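Local coordinates for VC0179-like protein (Escherichia coli, PDB 4XJ6) that probably makes cyclic GMP-AMP from nucleoside triphosphates, as a magnesium-binding bacterial homologue of cyclic GMP-AMP synthase, at residues Asn7-Ser10 against Gly15-Ser18; Glu377-Glu380 against Glu384-Arg387. All coordinates share one frame; numbering follows the deposited sequence.

Contact 1: residues Asn7-Ser10 against Gly15-Ser18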
loop_
_atom_site.group_PDB
_atom_site.type_symbol
_atom_site.label_atom_id
_atom_site.label_comp_id
_atom_site.label_asym_id
_atom_site.label_seq_id
_atom_site.Cartn_x
_atom_site.Cartn_y
_atom_site.Cartn_z
ATOM N N ASN A 7 -21.683 -10.667 -16.484
ATOM C CA ASN A 7 -20.695 -11.662 -16.888
ATOM C C ASN A 7 -19.388 -11.017 -17.343
ATOM O O ASN A 7 -18.318 -11.602 -17.185
ATOM C CB ASN A 7 -21.254 -12.562 -17.992
ATOM C CG ASN A 7 -21.984 -13.774 -17.439
ATOM O OD1 ASN A 7 -21.371 -14.801 -17.144
ATOM N ND2 ASN A 7 -23.298 -13.657 -17.291
ATOM N N TYR A 8 -19.483 -9.817 -17.910
ATOM C CA TYR A 8 -18.300 -9.028 -18.233
ATOM C C TYR A 8 -17.477 -8.833 -16.970
ATOM O O TYR A 8 -16.253 -8.954 -16.982
ATOM C CB TYR A 8 -18.699 -7.677 -18.836
ATOM C CG TYR A 8 -17.578 -6.655 -18.907
ATOM C CD1 TYR A 8 -16.785 -6.541 -20.040
ATOM C CD2 TYR A 8 -17.324 -5.798 -17.841
ATOM C CE1 TYR A 8 -15.765 -5.608 -20.111
ATOM C CE2 TYR A 8 -16.304 -4.865 -17.901
ATOM C CZ TYR A 8 -15.528 -4.774 -19.041
ATOM O OH TYR A 8 -14.513 -3.846 -19.111
ATOM N N TYR A 9 -18.171 -8.551 -15.873
ATOM C CA TYR A 9 -17.527 -8.262 -14.598
ATOM C C TYR A 9 -16.999 -9.504 -13.878
ATOM O O TYR A 9 -15.869 -9.507 -13.384
ATOM C CB TYR A 9 -18.502 -7.525 -13.669
ATOM C CG TYR A 9 -18.714 -6.062 -14.005
ATOM C CD1 TYR A 9 -17.652 -5.167 -14.001
ATOM C CD2 TYR A 9 -19.982 -5.571 -14.289
ATOM C CE1 TYR A 9 -17.841 -3.832 -14.294
ATOM C CE2 TYR A 9 -20.184 -4.234 -14.585
ATOM C CZ TYR A 9 -19.109 -3.369 -14.584
ATOM O OH TYR A 9 -19.289 -2.037 -14.874
ATOM N N SER A 10 -17.811 -10.556 -13.820
ATOM C CA SER A 10 -17.580 -11.629 -12.857
ATOM C C SER A 10 -17.374 -13.035 -13.422
ATOM O O SER A 10 -17.208 -13.979 -12.650
ATOM C CB SER A 10 -18.749 -11.676 -11.875
ATOM O OG SER A 10 -19.943 -12.011 -12.556
ATOM N N GLY A 15 -13.689 -13.088 -17.334
ATOM C CA GLY A 15 -14.321 -11.880 -16.829
ATOM C C GLY A 15 -13.323 -10.914 -16.216
ATOM O O GLY A 15 -12.136 -11.222 -16.111
ATOM N N LEU A 16 -13.804 -9.746 -15.800
ATOM C CA LEU A 16 -12.931 -8.692 -15.286
ATOM C C LEU A 16 -12.251 -9.074 -13.970
ATOM O O LEU A 16 -11.075 -8.772 -13.765
ATOM C CB LEU A 16 -13.719 -7.393 -15.108
ATOM C CG LEU A 16 -12.907 -6.168 -14.684
ATOM C CD1 LEU A 16 -11.748 -5.940 -15.646
ATOM C CD2 LEU A 16 -13.800 -4.933 -14.592
ATOM N N ILE A 17 -12.990 -9.739 -13.087
ATOM C CA ILE A 17 -12.437 -10.177 -11.811
ATOM C C ILE A 17 -11.297 -11.171 -12.036
ATOM O O ILE A 17 -10.321 -11.201 -11.286
ATOM C CB ILE A 17 -13.524 -10.808 -10.909
ATOM C CG1 ILE A 17 -12.933 -11.202 -9.552
ATOM C CG2 ILE A 17 -14.190 -11.996 -11.599
ATOM C CD1 ILE A 17 -13.931 -11.831 -8.613
ATOM N N SER A 18 -11.412 -11.965 -13.092
ATOM C CA SER A 18 -10.388 -12.940 -13.426
ATOM C C SER A 18 -9.139 -12.264 -13.977
ATOM O O SER A 18 -8.022 -12.742 -13.773
ATOM C CB SER A 18 -10.932 -13.948 -14.432
ATOM O OG SER A 18 -12.052 -14.628 -13.898
#
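Tyr-8 and Tyr-9, in the last turn of helix 6-10, present their backbone carbonyls to the first N-H groups of helix 16-20. Leu-16 N donates to Tyr-8 O (2.8 Å), with the N-H...O angle bent to 144°, and Ile-17 N donates to Tyr-9 O at 2.9 Å. Helical chain starts at Leu-16, just after Gly-15 in the N-cap position, whose CA lies 3.5 Å from Tyr-8 O. The Leu-16 side chain starts close to two carbonyl oxygens, its CB 3.5 Å from both Tyr-8 O and Tyr-9 O. With CG anti to the backbone N (chi1 -175°), the chain then runs beside Tyr-9, pointing the same way. At its tip, CD2 meets the edge of the Tyr-9 ring at CD1 (3.9 Å) and approaches Tyr-8 CE2 obliquely. The CG2 branch of Ile-17 touches Ser-10 CA at 3.6 Å. Both tyrosines also have partners beyond the turn: Tyr-8 OH is hydrogen-bonded to Asn-390 OD1, and the Tyr-9 ring stacks with that of Phe-281. The arrangement is a tight turn between two short helices, in which carbonyls at the end of the first accept hydrogen bonds from amides at the start of the next.

Contact 2: residues Glu377-Glu380 against Glu384-Arg387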
loop_
_atom_site.group_PDB
_atom_site.type_symbol
_atom_site.label_atom_id
_atom_site.label_comp_id
_atom_site.label_asym_id
_atom_site.label_seq_id
_atom_site.Cartn_x
_atom_site.Cartn_y
_atom_site.Cartn_z
ATOM N N GLU A 377 -23.876 0.397 -22.122
ATOM C CA GLU A 377 -25.174 -0.226 -21.901
ATOM C C GLU A 377 -26.124 -0.022 -23.081
ATOM O O GLU A 377 -26.923 -0.901 -23.412
ATOM C CB GLU A 377 -25.784 0.336 -20.615
ATOM C CG GLU A 377 -27.244 0.012 -20.400
ATOM C CD GLU A 377 -27.758 0.542 -19.078
ATOM O OE1 GLU A 377 -27.122 0.272 -18.036
ATOM O OE2 GLU A 377 -28.797 1.235 -19.081
ATOM N N GLN A 378 -26.017 1.136 -23.723
ATOM C CA GLN A 378 -26.928 1.502 -24.800
ATOM C C GLN A 378 -26.271 1.427 -26.177
ATOM O O GLN A 378 -26.836 1.893 -27.165
ATOM C CB GLN A 378 -27.484 2.905 -24.557
ATOM C CG GLN A 378 -28.437 2.983 -23.373
ATOM C CD GLN A 378 -28.607 4.395 -22.853
ATOM O OE1 GLN A 378 -27.656 5.009 -22.372
ATOM N NE2 GLN A 378 -29.824 4.918 -22.946
ATOM N N SER A 379 -25.078 0.841 -26.236
ATOM C CA SER A 379 -24.410 0.597 -27.511
ATOM C C SER A 379 -25.261 -0.321 -28.378
ATOM O O SER A 379 -25.868 -1.271 -27.885
ATOM C CB SER A 379 -23.026 -0.015 -27.298
ATOM O OG SER A 379 -22.162 0.889 -26.633
ATOM N N GLU A 380 -25.301 -0.035 -29.675
ATOM C CA GLU A 380 -26.163 -0.772 -30.590
ATOM C C GLU A 380 -25.665 -2.196 -30.828
ATOM O O GLU A 380 -26.464 -3.124 -30.946
ATOM C CB GLU A 380 -26.280 -0.024 -31.919
ATOM C CG GLU A 380 -27.712 0.178 -32.387
ATOM C CD GLU A 380 -27.879 1.456 -33.185
ATOM O OE1 GLU A 380 -27.484 1.476 -34.369
ATOM O OE2 GLU A 380 -28.397 2.444 -32.622
ATOM N N GLU A 384 -19.381 -3.183 -29.757
ATOM C CA GLU A 384 -19.323 -1.757 -29.475
ATOM C C GLU A 384 -19.444 -1.511 -27.978
ATOM O O GLU A 384 -18.813 -0.602 -27.433
ATOM C CB GLU A 384 -20.427 -1.017 -30.229
ATOM C CG GLU A 384 -20.499 0.462 -29.916
ATOM C CD GLU A 384 -21.699 1.137 -30.544
ATOM O OE1 GLU A 384 -22.255 0.591 -31.522
ATOM O OE2 GLU A 384 -22.087 2.217 -30.053
ATOM N N ALA A 385 -20.257 -2.329 -27.318
ATOM C CA ALA A 385 -20.450 -2.229 -25.878
ATOM C C ALA A 385 -19.154 -2.538 -25.139
ATOM O O ALA A 385 -18.807 -1.868 -24.167
ATOM C CB ALA A 385 -21.560 -3.170 -25.426
ATOM N N LEU A 386 -18.443 -3.554 -25.616
ATOM C CA LEU A 386 -17.193 -3.978 -24.993
ATOM C C LEU A 386 -16.125 -2.901 -25.104
ATOM O O LEU A 386 -15.502 -2.536 -24.108
ATOM C CB LEU A 386 -16.690 -5.275 -25.625
ATOM C CG LEU A 386 -15.297 -5.722 -25.181
ATOM C CD1 LEU A 386 -15.274 -6.024 -23.687
ATOM C CD2 LEU A 386 -14.835 -6.926 -25.986
ATOM N N ARG A 387 -15.918 -2.399 -26.318
ATOM C CA ARG A 387 -14.951 -1.332 -26.562
ATOM C C ARG A 387 -15.262 -0.078 -25.749
ATOM O O ARG A 387 -14.358 0.668 -25.371
ATOM C CB ARG A 387 -14.908 -0.970 -28.047
ATOM C CG ARG A 387 -14.278 -2.020 -28.945
ATOM C CD ARG A 387 -13.959 -1.426 -30.309
ATOM N NE ARG A 387 -15.105 -0.710 -30.859
ATOM C CZ ARG A 387 -15.999 -1.251 -31.680
ATOM N NH1 ARG A 387 -15.876 -2.518 -32.053
ATOM N NH2 ARG A 387 -17.014 -0.526 -32.132
#
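Ser-379 and Ala-385 bring their CA atoms to 5.1 Å as the backbone, having left helical geometry at Gln-378 after helix 357-377, turns back into helix 382-393. This is a short interhelical loop in the C-terminal domain, and no hydrogen bond joins the two segments; they meet by close packing. Ser-379 is the wedge. Its CB points toward the second helix and rests 3.6 Å from Ala-385 N and 4.0 Å from Ala-385 CB. OG lies anti to the carbonyl carbon (chi1 -65°), which returns the hydroxyl to the end of helix 357-377, where it bonds to Ala-375 O. Ser-379 O accepts a hydrogen bond from Trp-3 NE1. Glu-384 supplies the other wall: CG is anti to the backbone N and the chain stays extended beyond it, so that CB, CG and the carboxylate pass alongside the serine, with CG 3.7 Å from Ser-379 CB. The backbone N of Glu-384 is hydrogen-bonded to Ser-381 OG, just before helix 382-393. Glu-380 leads its own carboxylate away, and its OE1 lies 6.0 Å from Glu-384 OE1, two like charges not in contact. Glu-384 OE1 approaches the loop backbone to 3.6 Å at Glu-380 N.

In the fold
Contact 1 closes near the N-terminus long before contact 2 opens in the C-terminal domain, yet their centres lie about 16 Å apart, on the same side of the chain's centre. Helix 382-393 joins them: contact 2 uses residues 384-387 near its start, and the aromatic side chains of contact 1 pack along it. The two touch directly where Tyr-8 CE1 meets Leu-386 CD1 at 3.6 Å. The N-terminal segment is further tied in by strand 3-4, which pairs antiparallel with strand 404-405, and by Trp-3, bonded to the 377-380 loop. The opening residues are thus built into the C-terminal helical part, and neither contact contributes residues to the nucleotide pockets or magnesium sites.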